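Local coordinates for protein 6-aminohexanoate-dimer hydrolase (Bacillus anthracis, PDB 4GB7) that probably hydrolyses amide bonds, as in the 6-aminohexanoate dimer, as a putative serine hydrolase of the beta-lactamase clan, at residues K39-K44 against D50-W55; L153-R158 against P330-E335; A90-F95 against Y410-H415; V192-H197 against S248-S253. All coordinates share one frame; numbering follows the deposited sequence.

Interaction 1. Residues K39-K44 against D50-W55; sequences KNNVTK and DPYLRW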
loop_
_atom_site.group_PDB
_atom_site.type_symbol
_atom_site.label_atom_id
_atom_site.label_comp_id
_atom_site.label_asym_id
_atom_site.label_seq_id
_atom_site.Cartn_x
_atom_site.Cartn_y
_atom_site.Cartn_z
ATOM N N LYS A 39 -7.465 22.699 -6.876
ATOM C CA LYS A 39 -6.200 22.793 -7.584
ATOM C C LYS A 39 -5.500 24.152 -7.378
ATOM O O LYS A 39 -4.279 24.197 -7.278
ATOM C CB LYS A 39 -6.366 22.536 -9.066
ATOM C CG LYS A 39 -5.056 22.251 -9.761
ATOM C CD LYS A 39 -5.272 22.011 -11.258
ATOM C CE LYS A 39 -3.989 21.546 -11.926
ATOM N NZ LYS A 39 -4.074 21.661 -13.415
ATOM N N ASN A 40 -6.286 25.236 -7.308
ATOM C CA ASN A 40 -5.751 26.586 -7.114
ATOM C C ASN A 40 -5.141 26.876 -5.742
ATOM O O ASN A 40 -4.354 27.820 -5.601
ATOM C CB ASN A 40 -6.858 27.611 -7.363
ATOM C CG ASN A 40 -7.444 27.509 -8.760
ATOM O OD1 ASN A 40 -6.747 27.155 -9.720
ATOM N ND2 ASN A 40 -8.733 27.809 -8.879
ATOM N N ASN A 41 -5.505 26.087 -4.731
ATOM C CA ASN A 41 -4.976 26.321 -3.388
ATOM C C ASN A 41 -4.186 25.217 -2.756
ATOM O O ASN A 41 -3.632 25.418 -1.674
ATOM C CB ASN A 41 -6.048 26.848 -2.433
ATOM C CG ASN A 41 -7.167 25.860 -2.173
ATOM O OD1 ASN A 41 -6.965 24.666 -2.220
ATOM N ND2 ASN A 41 -8.367 26.378 -1.848
ATOM N N VAL A 42 -4.089 24.082 -3.441
ATOM C CA VAL A 42 -3.266 22.970 -2.974
ATOM C C VAL A 42 -1.852 23.146 -3.521
ATOM O O VAL A 42 -1.670 23.302 -4.729
ATOM C CB VAL A 42 -3.866 21.615 -3.400
ATOM C CG1 VAL A 42 -2.914 20.470 -3.095
ATOM C CG2 VAL A 42 -5.183 21.387 -2.671
ATOM N N THR A 43 -0.865 23.127 -2.625
ATOM C CA THR A 43 0.527 23.478 -2.980
ATOM C C THR A 43 1.460 22.354 -2.541
ATOM O O THR A 43 1.047 21.478 -1.776
ATOM C CB THR A 43 0.949 24.776 -2.303
ATOM O OG1 THR A 43 1.130 24.547 -0.888
ATOM C CG2 THR A 43 -0.112 25.867 -2.510
ATOM N N LYS A 44 2.704 22.380 -3.008
ATOM C CA LYS A 44 3.692 21.423 -2.541
ATOM C C LYS A 44 3.921 21.545 -1.048
ATOM O O LYS A 44 4.352 20.593 -0.415
ATOM C CB LYS A 44 5.023 21.550 -3.251
ATOM C CG LYS A 44 4.961 21.242 -4.724
ATOM C CD LYS A 44 6.356 21.278 -5.304
ATOM C CE LYS A 44 6.261 21.165 -6.823
ATOM N NZ LYS A 44 7.564 21.006 -7.490
ATOM N N ASP A 50 -4.624 18.672 6.351
ATOM C CA ASP A 50 -6.038 18.947 6.315
ATOM C C ASP A 50 -6.228 20.460 6.110
ATOM O O ASP A 50 -5.556 21.253 6.778
ATOM C CB ASP A 50 -6.721 18.537 7.638
ATOM C CG ASP A 50 -8.230 18.587 7.536
ATOM O OD1 ASP A 50 -8.819 17.779 6.768
ATOM O OD2 ASP A 50 -8.851 19.424 8.251
ATOM N N PRO A 51 -7.183 20.870 5.244
ATOM C CA PRO A 51 -8.165 20.089 4.473
ATOM C C PRO A 51 -7.671 19.725 3.067
ATOM O O PRO A 51 -8.355 18.989 2.343
ATOM C CB PRO A 51 -9.315 21.068 4.327
ATOM C CG PRO A 51 -8.642 22.392 4.201
ATOM C CD PRO A 51 -7.471 22.321 5.144
ATOM N N TYR A 52 -6.497 20.255 2.705
ATOM C CA TYR A 52 -5.935 20.114 1.350
ATOM C C TYR A 52 -5.829 18.668 0.928
ATOM O O TYR A 52 -6.127 18.341 -0.245
ATOM C CB TYR A 52 -4.602 20.849 1.210
ATOM C CG TYR A 52 -4.762 22.297 1.660
ATOM C CD1 TYR A 52 -4.318 22.717 2.903
ATOM C CD2 TYR A 52 -5.428 23.216 0.860
ATOM C CE1 TYR A 52 -4.541 24.017 3.334
ATOM C CE2 TYR A 52 -5.640 24.505 1.284
ATOM C CZ TYR A 52 -5.174 24.905 2.504
ATOM O OH TYR A 52 -5.421 26.179 2.902
ATOM N N LEU A 53 -5.457 17.805 1.862
ATOM C CA LEU A 53 -5.270 16.387 1.575
ATOM C C LEU A 53 -6.564 15.706 1.060
ATOM O O LEU A 53 -6.540 14.787 0.288
ATOM C CB LEU A 53 -4.781 15.681 2.840
ATOM C CG LEU A 53 -4.511 14.177 2.798
ATOM C CD1 LEU A 53 -3.417 13.760 1.854
ATOM C CD2 LEU A 53 -4.245 13.605 4.210
ATOM N N ARG A 54 -7.736 16.156 1.503
ATOM C CA ARG A 54 -8.950 15.547 1.003
ATOM C C ARG A 54 -9.103 15.703 -0.514
ATOM O O ARG A 54 -9.715 14.873 -1.167
ATOM C CB ARG A 54 -10.167 16.129 1.743
ATOM C CG ARG A 54 -9.931 16.041 3.241
ATOM C CD ARG A 54 -11.069 15.608 4.022
ATOM N NE ARG A 54 -11.522 14.303 3.595
ATOM C CZ ARG A 54 -12.645 13.793 4.033
ATOM N NH1 ARG A 54 -13.424 14.538 4.813
ATOM N NH2 ARG A 54 -13.085 12.650 3.577
ATOM N N TRP A 55 -8.518 16.778 -1.056
ATOM C CA TRP A 55 -8.433 16.995 -2.496
ATOM C C TRP A 55 -7.236 16.319 -3.092
ATOM O O TRP A 55 -7.350 15.607 -4.133
ATOM C CB TRP A 55 -8.385 18.483 -2.807
ATOM C CG TRP A 55 -8.486 18.751 -4.260
ATOM C CD1 TRP A 55 -9.638 18.933 -5.029
ATOM C CD2 TRP A 55 -7.390 18.864 -5.193
ATOM N NE1 TRP A 55 -9.320 19.100 -6.353
ATOM C CE2 TRP A 55 -7.991 19.082 -6.516
ATOM C CE3 TRP A 55 -6.002 18.796 -5.082
ATOM C CZ2 TRP A 55 -7.218 19.271 -7.656
ATOM C CZ3 TRP A 55 -5.238 18.973 -6.254
ATOM C CH2 TRP A 55 -5.843 19.192 -7.504
#
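Trp-55 offers one face of its indole to the backbone of Lys-39, and Lys-39 N lies 3.5 Å from Trp-55 CZ2, over the rim of the six-membered ring. Lys-39 CB settles near that rim as well, 3.7 Å from Trp-55 CZ2, while the extended remainder of the chain leads off and carries the ammonium group away from the aromatic surface. The Tyr-52 ring takes Asn-41 OD1 at its edge, in plane, 3.7 Å from Tyr-52 CD2; amide and ring planes stand 80° apart, and the ring of Pro-51, which follows a cis peptide bond, covers one face through its CD. Asn-41 OD1 has its polar partner in Ser-38 N, and ND2 binds Thr-36 O. Here the N-terminal loop folds back onto the short helix 52-56, at whose start Tyr-52 and Trp-55 stand three residues apart, both directed at the loop. Val-42 touches both. Its CG2, anti to the carbonyl carbon, reaches Trp-55 CE3 at 3.6 Å and Tyr-52 CB at 4.0 Å, and Val-42 CG1 also approaches the indole, 4.0 Å from Trp-55 CE3. Trp-47 packs against this valine, and His-59 stacks on the indole of Trp-55.

Interaction 2. Residues L153-R158 against P330-E335; sequences LAEENR and PSSITE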
loop_
_atom_site.group_PDB
_atom_site.type_symbol
_atom_site.label_atom_id
_atom_site.label_comp_id
_atom_site.label_asym_id
_atom_site.label_seq_id
_atom_site.Cartn_x
_atom_site.Cartn_y
_atom_site.Cartn_z
ATOM N N LEU A 153 8.966 -12.855 -10.475
ATOM C CA LEU A 153 10.258 -12.938 -11.154
ATOM C C LEU A 153 11.178 -13.981 -10.565
ATOM O O LEU A 153 11.947 -14.675 -11.308
ATOM C CB LEU A 153 10.930 -11.562 -11.170
ATOM C CG LEU A 153 10.320 -10.474 -12.048
ATOM C CD1 LEU A 153 10.885 -9.129 -11.640
ATOM C CD2 LEU A 153 10.589 -10.724 -13.512
ATOM N N ALA A 154 11.111 -14.118 -9.238
ATOM C CA ALA A 154 11.960 -15.098 -8.530
ATOM C C ALA A 154 11.549 -16.527 -8.930
ATOM O O ALA A 154 12.395 -17.387 -9.320
ATOM C CB ALA A 154 11.903 -14.885 -7.029
ATOM N N GLU A 155 10.248 -16.758 -8.931
ATOM C CA GLU A 155 9.699 -18.046 -9.389
ATOM C C GLU A 155 9.882 -18.361 -10.909
ATOM O O GLU A 155 9.849 -19.527 -11.308
ATOM C CB GLU A 155 8.271 -18.203 -8.866
ATOM C CG GLU A 155 8.308 -18.213 -7.318
ATOM C CD GLU A 155 7.023 -18.613 -6.614
ATOM O OE1 GLU A 155 6.123 -19.232 -7.219
ATOM O OE2 GLU A 155 6.918 -18.301 -5.415
ATOM N N GLU A 156 10.092 -17.329 -11.726
ATOM C CA GLU A 156 10.379 -17.458 -13.166
ATOM C C GLU A 156 11.884 -17.667 -13.359
ATOM O O GLU A 156 12.328 -17.796 -14.480
ATOM C CB GLU A 156 9.941 -16.198 -13.947
ATOM C CG GLU A 156 8.421 -15.878 -13.951
ATOM C CD GLU A 156 8.074 -14.449 -14.444
ATOM O OE1 GLU A 156 8.969 -13.799 -15.025
ATOM O OE2 GLU A 156 6.897 -13.959 -14.256
ATOM N N ASN A 157 12.634 -17.718 -12.261
ATOM C CA ASN A 157 14.109 -17.843 -12.235
ATOM C C ASN A 157 14.885 -16.702 -12.898
ATOM O O ASN A 157 15.956 -16.900 -13.485
ATOM C CB ASN A 157 14.507 -19.226 -12.731
ATOM C CG ASN A 157 14.107 -20.299 -11.727
ATOM O OD1 ASN A 157 14.465 -20.222 -10.547
ATOM N ND2 ASN A 157 13.317 -21.244 -12.160
ATOM N N ARG A 158 14.323 -15.510 -12.826
ATOM C CA ARG A 158 14.938 -14.309 -13.398
ATOM C C ARG A 158 15.786 -13.543 -12.387
ATOM O O ARG A 158 16.690 -12.741 -12.761
ATOM C CB ARG A 158 13.862 -13.399 -13.994
ATOM C CG ARG A 158 13.193 -14.095 -15.179
ATOM C CD ARG A 158 12.325 -13.185 -15.979
ATOM N NE ARG A 158 13.148 -12.221 -16.708
ATOM C CZ ARG A 158 12.658 -11.241 -17.460
ATOM N NH1 ARG A 158 11.340 -11.062 -17.555
ATOM N NH2 ARG A 158 13.497 -10.410 -18.063
ATOM N N PRO A 330 1.913 -15.941 -8.082
ATOM C CA PRO A 330 2.285 -17.140 -7.374
ATOM C C PRO A 330 1.388 -17.430 -6.162
ATOM O O PRO A 330 1.103 -16.530 -5.336
ATOM C CB PRO A 330 3.734 -16.861 -6.945
ATOM C CG PRO A 330 4.210 -15.825 -7.891
ATOM C CD PRO A 330 3.028 -15.003 -8.236
ATOM N N SER A 331 0.975 -18.698 -6.050
ATOM C CA SER A 331 0.213 -19.127 -4.889
ATOM C C SER A 331 1.075 -19.017 -3.609
ATOM O O SER A 331 0.563 -18.943 -2.511
ATOM C CB SER A 331 -0.307 -20.553 -5.084
ATOM O OG SER A 331 0.794 -21.441 -5.211
ATOM N N SER A 332 2.385 -19.021 -3.746
ATOM C CA SER A 332 3.265 -18.880 -2.578
ATOM C C SER A 332 3.061 -17.583 -1.780
ATOM O O SER A 332 3.373 -17.557 -0.588
ATOM C CB SER A 332 4.736 -18.966 -2.993
ATOM O OG SER A 332 5.129 -17.816 -3.730
ATOM N N ILE A 333 2.561 -16.510 -2.428
ATOM C CA ILE A 333 2.471 -15.219 -1.770
ATOM C C ILE A 333 1.619 -15.375 -0.552
ATOM O O ILE A 333 2.037 -15.090 0.569
ATOM C CB ILE A 333 1.922 -14.069 -2.669
ATOM C CG1 ILE A 333 2.882 -13.796 -3.819
ATOM C CG2 ILE A 333 1.751 -12.765 -1.855
ATOM C CD1 ILE A 333 2.343 -12.968 -4.962
ATOM N N THR A 334 0.417 -15.865 -0.757
ATOM C CA THR A 334 -0.503 -16.004 0.366
ATOM C C THR A 334 -0.131 -17.202 1.264
ATOM O O THR A 334 -0.265 -17.109 2.493
ATOM C CB THR A 334 -1.954 -16.134 -0.140
ATOM O OG1 THR A 334 -2.056 -17.287 -0.978
ATOM C CG2 THR A 334 -2.311 -14.925 -0.948
ATOM N N GLU A 335 0.372 -18.297 0.673
ATOM C CA GLU A 335 0.743 -19.476 1.430
ATOM C C GLU A 335 1.800 -19.090 2.469
ATOM O O GLU A 335 1.710 -19.434 3.644
ATOM C CB GLU A 335 1.336 -20.580 0.518
ATOM C CG GLU A 335 1.577 -21.888 1.268
ATOM C CD GLU A 335 2.113 -23.034 0.416
ATOM O OE1 GLU A 335 2.829 -22.784 -0.573
ATOM O OE2 GLU A 335 1.840 -24.197 0.777
HETATM O O HOH W 1 3.905 -20.251 -5.992
#
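The start of helix 332-338 is tied to the C-terminal end of helix 143-155 by Glu-155, whose carboxylate reaches Ser-332 and Pro-330. Ser-332 OG donates to Glu-155 OE2 at 2.5 Å, a short bond that arrives on the syn side of the carboxylate, 17° out of its plane. The glutamate chain is extended beyond CG (chi2 -169°), which carries the acid to the neighbouring helix. Its other oxygen, Glu-155 OE1, rests 3.4 Å from Pro-330 CB and accepts from a water at 2.7 Å. That water in turn accepts from Ser-332 N at 3.0 Å, so the serine is held through both its hydroxyl and its backbone amide. A carboxylate near the N-terminal end of a helix, linked by water to Ser-332 N, would probably be favoured in its charged form. Glu-155 lies in the last turn of its own helix, which closes in a Schellman motif: Asn-157, with positive phi, donates from N to Ala-154 O, and Arg-158 N reaches Leu-153 O at 2.9 Å. Gln-151, one turn back, donates NE2 to Glu-155 OE2, giving that oxygen a second grip. Ile-333 packs on Ala-148 and Gln-151, extending the joint between the two helices.

Interaction 3. Residues A90-F95 against Y410-H415; sequences AVQRRF and YIDIAH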
loop_
_atom_site.group_PDB
_atom_site.type_symbol
_atom_site.label_atom_id
_atom_site.label_comp_id
_atom_site.label_asym_id
_atom_site.label_seq_id
_atom_site.Cartn_x
_atom_site.Cartn_y
_atom_site.Cartn_z
ATOM N N ALA A 90 -23.182 -1.511 14.477
ATOM C CA ALA A 90 -22.609 -0.949 15.721
ATOM C C ALA A 90 -21.153 -1.346 15.829
ATOM O O ALA A 90 -20.830 -2.523 15.955
ATOM C CB ALA A 90 -23.374 -1.334 16.949
ATOM N N VAL A 91 -20.294 -0.336 15.712
ATOM C CA VAL A 91 -18.861 -0.475 15.865
ATOM C C VAL A 91 -18.479 -0.183 17.308
ATOM O O VAL A 91 -18.875 0.845 17.878
ATOM C CB VAL A 91 -18.075 0.489 14.943
ATOM C CG1 VAL A 91 -16.566 0.329 15.134
ATOM C CG2 VAL A 91 -18.493 0.255 13.469
ATOM N N GLN A 92 -17.704 -1.072 17.903
ATOM C CA GLN A 92 -17.267 -0.810 19.271
ATOM C C GLN A 92 -16.047 0.129 19.251
ATOM O O GLN A 92 -14.946 -0.294 18.892
ATOM C CB GLN A 92 -16.998 -2.093 20.036
ATOM C CG GLN A 92 -18.250 -2.953 20.186
ATOM C CD GLN A 92 -17.983 -4.273 20.884
ATOM O OE1 GLN A 92 -17.924 -4.313 22.113
ATOM N NE2 GLN A 92 -17.815 -5.382 20.095
ATOM N N ARG A 93 -16.224 1.386 19.657
ATOM C CA ARG A 93 -15.040 2.254 19.821
ATOM C C ARG A 93 -14.147 1.582 20.908
ATOM O O ARG A 93 -12.933 1.442 20.791
ATOM C CB ARG A 93 -15.415 3.627 20.364
ATOM C CG ARG A 93 -16.236 4.481 19.471
ATOM C CD ARG A 93 -16.214 5.883 20.012
ATOM N NE ARG A 93 -17.089 6.720 19.224
ATOM C CZ ARG A 93 -16.709 7.363 18.122
ATOM N NH1 ARG A 93 -15.440 7.275 17.674
ATOM N NH2 ARG A 93 -17.602 8.102 17.473
ATOM N N ARG A 94 -14.822 1.123 21.956
ATOM C CA ARG A 94 -14.275 0.312 23.003
ATOM C C ARG A 94 -15.497 -0.473 23.578
ATOM O O ARG A 94 -16.676 -0.201 23.219
ATOM C CB ARG A 94 -13.532 1.181 24.023
ATOM C CG ARG A 94 -14.469 1.937 24.916
ATOM C CD ARG A 94 -13.773 3.048 25.671
ATOM N NE ARG A 94 -14.755 3.814 26.433
ATOM C CZ ARG A 94 -14.509 5.009 26.955
ATOM N NH1 ARG A 94 -13.308 5.561 26.824
ATOM N NH2 ARG A 94 -15.449 5.650 27.622
ATOM N N PHE A 95 -15.250 -1.423 24.470
ATOM C CA PHE A 95 -16.343 -2.197 25.001
ATOM C C PHE A 95 -17.247 -1.234 25.719
ATOM O O PHE A 95 -16.787 -0.398 26.500
ATOM C CB PHE A 95 -15.904 -3.305 25.981
ATOM C CG PHE A 95 -17.012 -4.266 26.245
ATOM C CD1 PHE A 95 -17.290 -5.272 25.331
ATOM C CD2 PHE A 95 -17.915 -4.050 27.303
ATOM C CE1 PHE A 95 -18.381 -6.090 25.489
ATOM C CE2 PHE A 95 -19.001 -4.889 27.493
ATOM C CZ PHE A 95 -19.249 -5.908 26.560
ATOM N N TYR A 410 -13.175 -4.641 11.733
ATOM C CA TYR A 410 -13.128 -5.584 10.605
ATOM C C TYR A 410 -13.453 -7.025 11.048
ATOM O O TYR A 410 -14.085 -7.793 10.325
ATOM C CB TYR A 410 -11.772 -5.559 9.955
ATOM C CG TYR A 410 -11.329 -4.245 9.356
ATOM C CD1 TYR A 410 -12.204 -3.237 9.018
ATOM C CD2 TYR A 410 -10.005 -4.008 9.169
ATOM C CE1 TYR A 410 -11.732 -2.031 8.501
ATOM C CE2 TYR A 410 -9.541 -2.838 8.646
ATOM C CZ TYR A 410 -10.415 -1.822 8.329
ATOM O OH TYR A 410 -9.894 -0.638 7.798
ATOM N N ILE A 411 -13.001 -7.393 12.237
ATOM C CA ILE A 411 -13.350 -8.673 12.840
ATOM C C ILE A 411 -14.853 -8.768 13.122
ATOM O O ILE A 411 -15.509 -9.764 12.763
ATOM C CB ILE A 411 -12.519 -8.956 14.116
ATOM C CG1 ILE A 411 -11.009 -8.976 13.814
ATOM C CG2 ILE A 411 -12.990 -10.298 14.713
ATOM C CD1 ILE A 411 -10.092 -9.052 15.027
ATOM N N ASP A 412 -15.428 -7.740 13.740
ATOM C CA ASP A 412 -16.836 -7.739 13.973
ATOM C C ASP A 412 -17.688 -7.784 12.720
ATOM O O ASP A 412 -18.715 -8.495 12.695
ATOM C CB ASP A 412 -17.239 -6.540 14.817
ATOM C CG ASP A 412 -16.743 -6.641 16.270
ATOM O OD1 ASP A 412 -16.426 -7.767 16.774
ATOM O OD2 ASP A 412 -16.716 -5.576 16.912
ATOM N N ILE A 413 -17.280 -7.050 11.684
ATOM C CA ILE A 413 -17.979 -7.148 10.406
ATOM C C ILE A 413 -17.933 -8.580 9.856
ATOM O O ILE A 413 -18.940 -9.120 9.437
ATOM C CB ILE A 413 -17.474 -6.123 9.352
ATOM C CG1 ILE A 413 -17.782 -4.707 9.800
ATOM C CG2 ILE A 413 -18.066 -6.469 7.955
ATOM C CD1 ILE A 413 -17.033 -3.641 9.014
ATOM N N ALA A 414 -16.744 -9.181 9.820
ATOM C CA ALA A 414 -16.611 -10.557 9.364
ATOM C C ALA A 414 -17.567 -11.506 10.129
ATOM O O ALA A 414 -18.231 -12.363 9.540
ATOM C CB ALA A 414 -15.151 -11.026 9.535
ATOM N N HIS A 415 -17.586 -11.415 11.450
ATOM C CA HIS A 415 -18.389 -12.353 12.237
ATOM C C HIS A 415 -19.883 -12.123 11.976
ATOM O O HIS A 415 -20.667 -13.055 11.980
ATOM C CB HIS A 415 -18.089 -12.191 13.714
ATOM C CG HIS A 415 -16.720 -12.665 14.096
ATOM N ND1 HIS A 415 -16.211 -12.520 15.335
ATOM C CD2 HIS A 415 -15.712 -13.259 13.322
ATOM C CE1 HIS A 415 -14.968 -13.058 15.356
ATOM N NE2 HIS A 415 -14.671 -13.484 14.123
HETATM O O HOH W 2 -19.351 -4.582 16.919
HETATM O O HOH W 3 -16.352 -3.096 16.305
#
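Asp-412 and Gln-92 make the one direct side-chain contact between residues 90-95 and 410-415, and both give up more surface to it than any other residue. The aspartate points from the helix toward the strand, and its OD2 does the work. Gln-92 NE2 approaches Asp-412 OD2 at 3.4 Å with an N-H...O angle of 147°, a weak hydrogen bond. The two side chains cross at about a right angle, yet their flat ends are nearly parallel, amide and carboxylate planes being 15° apart. With chi1 at -62°, Gln-92 sets CG beside its backbone N, and the extended chain beyond it brings the amide round to the acid.

Two waters add further bonds to the same oxygen. One donates to both Asp-412 OD2, at 2.8 Å, and Ala-90 O, at 2.7 Å. The other donates to Asp-412 OD2 at 2.6 Å and accepts from Gln-92 N at 2.9 Å. A single carboxylate oxygen thus has three donors, the glutamine amide being the weak one, and is linked to a backbone carbonyl and an amide of the strand. Strand 90-92 pairs with 97-100 in a small antiparallel hairpin, in which Val-91 bonds to the backbone of Thr-99 and turns its side chain onto Leu-101 and Leu-104 of helix 101-107. Helix 402-417 is the last helix of the chain and lies against the five-stranded antiparallel sheet: Ile-413 and Ala-414 rest on Met-387, while Tyr-410 meets Ile-389 and bonds through OH to His-391.

Interaction 4. Residues V192-H197 against S248-S253; sequences VEYPTH and SYNNGS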
loop_
_atom_site.group_PDB
_atom_site.type_symbol
_atom_site.label_atom_id
_atom_site.label_comp_id
_atom_site.label_asym_id
_atom_site.label_seq_id
_atom_site.Cartn_x
_atom_site.Cartn_y
_atom_site.Cartn_z
ATOM N N VAL A 192 18.212 1.787 7.689
ATOM C CA VAL A 192 18.800 2.881 6.972
ATOM C C VAL A 192 18.213 4.204 7.442
ATOM O O VAL A 192 17.008 4.313 7.729
ATOM C CB VAL A 192 18.516 2.719 5.450
ATOM C CG1 VAL A 192 18.498 4.032 4.709
ATOM C CG2 VAL A 192 19.497 1.722 4.809
ATOM N N GLU A 193 19.075 5.215 7.491
ATOM C CA GLU A 193 18.662 6.599 7.746
ATOM C C GLU A 193 19.150 7.466 6.566
ATOM O O GLU A 193 20.161 7.126 5.888
ATOM C CB GLU A 193 19.223 7.105 9.106
ATOM C CG GLU A 193 20.754 7.276 9.139
ATOM C CD GLU A 193 21.344 7.853 10.446
ATOM O OE1 GLU A 193 22.567 7.857 10.584
ATOM O OE2 GLU A 193 20.575 8.288 11.314
ATOM N N TYR A 194 18.457 8.569 6.346
ATOM C CA TYR A 194 18.787 9.521 5.323
ATOM C C TYR A 194 18.993 10.858 6.002
ATOM O O TYR A 194 18.426 11.110 7.097
ATOM C CB TYR A 194 17.621 9.692 4.318
ATOM C CG TYR A 194 17.055 8.390 3.740
ATOM C CD1 TYR A 194 17.634 7.780 2.638
ATOM C CD2 TYR A 194 15.960 7.786 4.288
ATOM C CE1 TYR A 194 17.103 6.620 2.112
ATOM C CE2 TYR A 194 15.421 6.637 3.769
ATOM C CZ TYR A 194 16.024 6.038 2.681
ATOM O OH TYR A 194 15.511 4.889 2.126
ATOM N N PRO A 195 19.745 11.747 5.346
ATOM C CA PRO A 195 19.752 13.126 5.799
ATOM C C PRO A 195 18.360 13.726 5.755
ATOM O O PRO A 195 17.504 13.253 5.023
ATOM C CB PRO A 195 20.646 13.845 4.777
ATOM C CG PRO A 195 21.410 12.779 4.073
ATOM C CD PRO A 195 20.609 11.526 4.169
ATOM N N THR A 196 18.128 14.760 6.549
ATOM C CA THR A 196 16.897 15.532 6.429
ATOM C C THR A 196 16.976 16.641 5.376
ATOM O O THR A 196 15.948 17.069 4.876
ATOM C CB THR A 196 16.495 16.181 7.761
ATOM O OG1 THR A 196 17.453 17.176 8.140
ATOM C CG2 THR A 196 16.333 15.139 8.867
ATOM N N HIS A 197 18.182 17.126 5.045
ATOM C CA HIS A 197 18.337 18.302 4.152
ATOM C C HIS A 197 17.538 19.488 4.649
ATOM O O HIS A 197 17.036 20.304 3.884
ATOM C CB HIS A 197 17.976 17.921 2.713
ATOM C CG HIS A 197 18.823 16.803 2.193
ATOM N ND1 HIS A 197 20.131 16.967 1.924
ATOM C CD2 HIS A 197 18.537 15.464 1.962
ATOM C CE1 HIS A 197 20.666 15.786 1.547
ATOM N NE2 HIS A 197 19.687 14.870 1.543
ATOM N N SER A 248 12.889 -2.904 10.181
ATOM C CA SER A 248 12.936 -1.450 10.090
ATOM C C SER A 248 12.180 -1.060 8.841
ATOM O O SER A 248 12.672 -1.261 7.720
ATOM C CB SER A 248 14.385 -0.944 10.003
ATOM O OG SER A 248 14.413 0.468 9.986
ATOM N N TYR A 249 10.969 -0.532 9.024
ATOM C CA TYR A 249 10.141 -0.169 7.881
ATOM C C TYR A 249 10.780 0.975 7.099
ATOM O O TYR A 249 11.078 2.026 7.667
ATOM C CB TYR A 249 8.781 0.240 8.381
ATOM C CG TYR A 249 7.710 0.379 7.333
ATOM C CD1 TYR A 249 7.015 -0.731 6.846
ATOM C CD2 TYR A 249 7.334 1.611 6.889
ATOM C CE1 TYR A 249 5.984 -0.594 5.932
ATOM C CE2 TYR A 249 6.322 1.765 5.956
ATOM C CZ TYR A 249 5.646 0.666 5.490
ATOM O OH TYR A 249 4.638 0.871 4.597
ATOM N N ASN A 250 10.999 0.773 5.794
ATOM C CA ASN A 250 11.605 1.804 4.983
ATOM C C ASN A 250 11.114 1.756 3.525
ATOM O O ASN A 250 11.300 0.762 2.833
ATOM C CB ASN A 250 13.134 1.637 5.017
ATOM C CG ASN A 250 13.886 2.907 4.646
ATOM O OD1 ASN A 250 13.693 3.477 3.561
ATOM N ND2 ASN A 250 14.773 3.362 5.570
ATOM N N ASN A 251 10.571 2.871 3.056
ATOM C CA ASN A 251 10.187 3.039 1.637
ATOM C C ASN A 251 11.306 2.644 0.684
ATOM O O ASN A 251 11.060 2.108 -0.385
ATOM C CB ASN A 251 9.860 4.491 1.348
ATOM C CG ASN A 251 8.597 4.971 2.031
ATOM O OD1 ASN A 251 7.660 4.220 2.263
ATOM N ND2 ASN A 251 8.584 6.253 2.365
ATOM N N GLY A 252 12.527 2.992 1.040
ATOM C CA GLY A 252 13.682 2.714 0.216
ATOM C C GLY A 252 13.856 1.275 -0.144
ATOM O O GLY A 252 14.408 0.967 -1.241
ATOM N N SER A 253 13.452 0.371 0.747
ATOM C CA SER A 253 13.572 -1.052 0.448
ATOM C C SER A 253 12.694 -1.433 -0.748
ATOM O O SER A 253 13.131 -2.089 -1.688
ATOM C CB SER A 253 13.229 -1.924 1.667
ATOM O OG SER A 253 14.163 -1.709 2.732
HETATM O O HOH W 4 15.320 1.442 7.632
#
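Ser-248 reaches Val-192 through a water, its OG lying 2.7 Å from the water oxygen, which also accepts from Val-192 N at 2.9 Å. Tyr-249 leaves this contact and bonds through OH to Ser-140 OG. Asn-250 carries most of the rest. Its CG is anti to the backbone N (chi1 -159°), which sends the amide toward Tyr-194 and Val-192; Asn-250 ND2 donates to the same water at 2.9 Å and lies 3.8 Å from Val-192 CB. OD1 accepts twice. Tyr-194 OH donates to Asn-250 OD1 at 2.7 Å, tilted 25° from the carbonyl plane, and Gly-252 N donates to it at 2.8 Å in that plane, on a lone pair. Ring and amide planes are 62° apart, with OD1 at the edge of the tyrosine. Asn-250 is the N-cap of helix 251-265, the bond from Gly-252 N being its capping bond; Asn-251, the next residue, accepts from Lys-143 NZ on OD1. Gly-252 CA, bare of a side chain, lets Tyr-194 OH come within 3.4 Å. Ser-140 and Lys-143 fit an SxxK pattern and Tyr-249 to Asn-251 a YxN one, consistent with this N-cap lying beside the active site of a beta-lactamase-type serine hydrolase.

Along the chain, interaction 1 is closed first, by the N-terminal loop and helix 52-56, before any segment of the others begins. Interaction 3 then joins strand 90-92 to the final helix 402-417, and the sequence between them contains interaction 2, which in turn spans interaction 4. Interactions 2 and 4 both belong to the beta-lactamase-like part of the chain, their centres 27 Å apart, with nearest atoms about 12 Å apart. Helix 251-265 relates them: it begins at interaction 4 and packs on Leu-153 and Arg-158 of interaction 2. Interactions 1 and 2, with centres 40 Å apart, sit on opposite sides of the chain's centre. Three of the contacts are at the surface, and interaction 4 alone is buried, beside the probable catalytic residues.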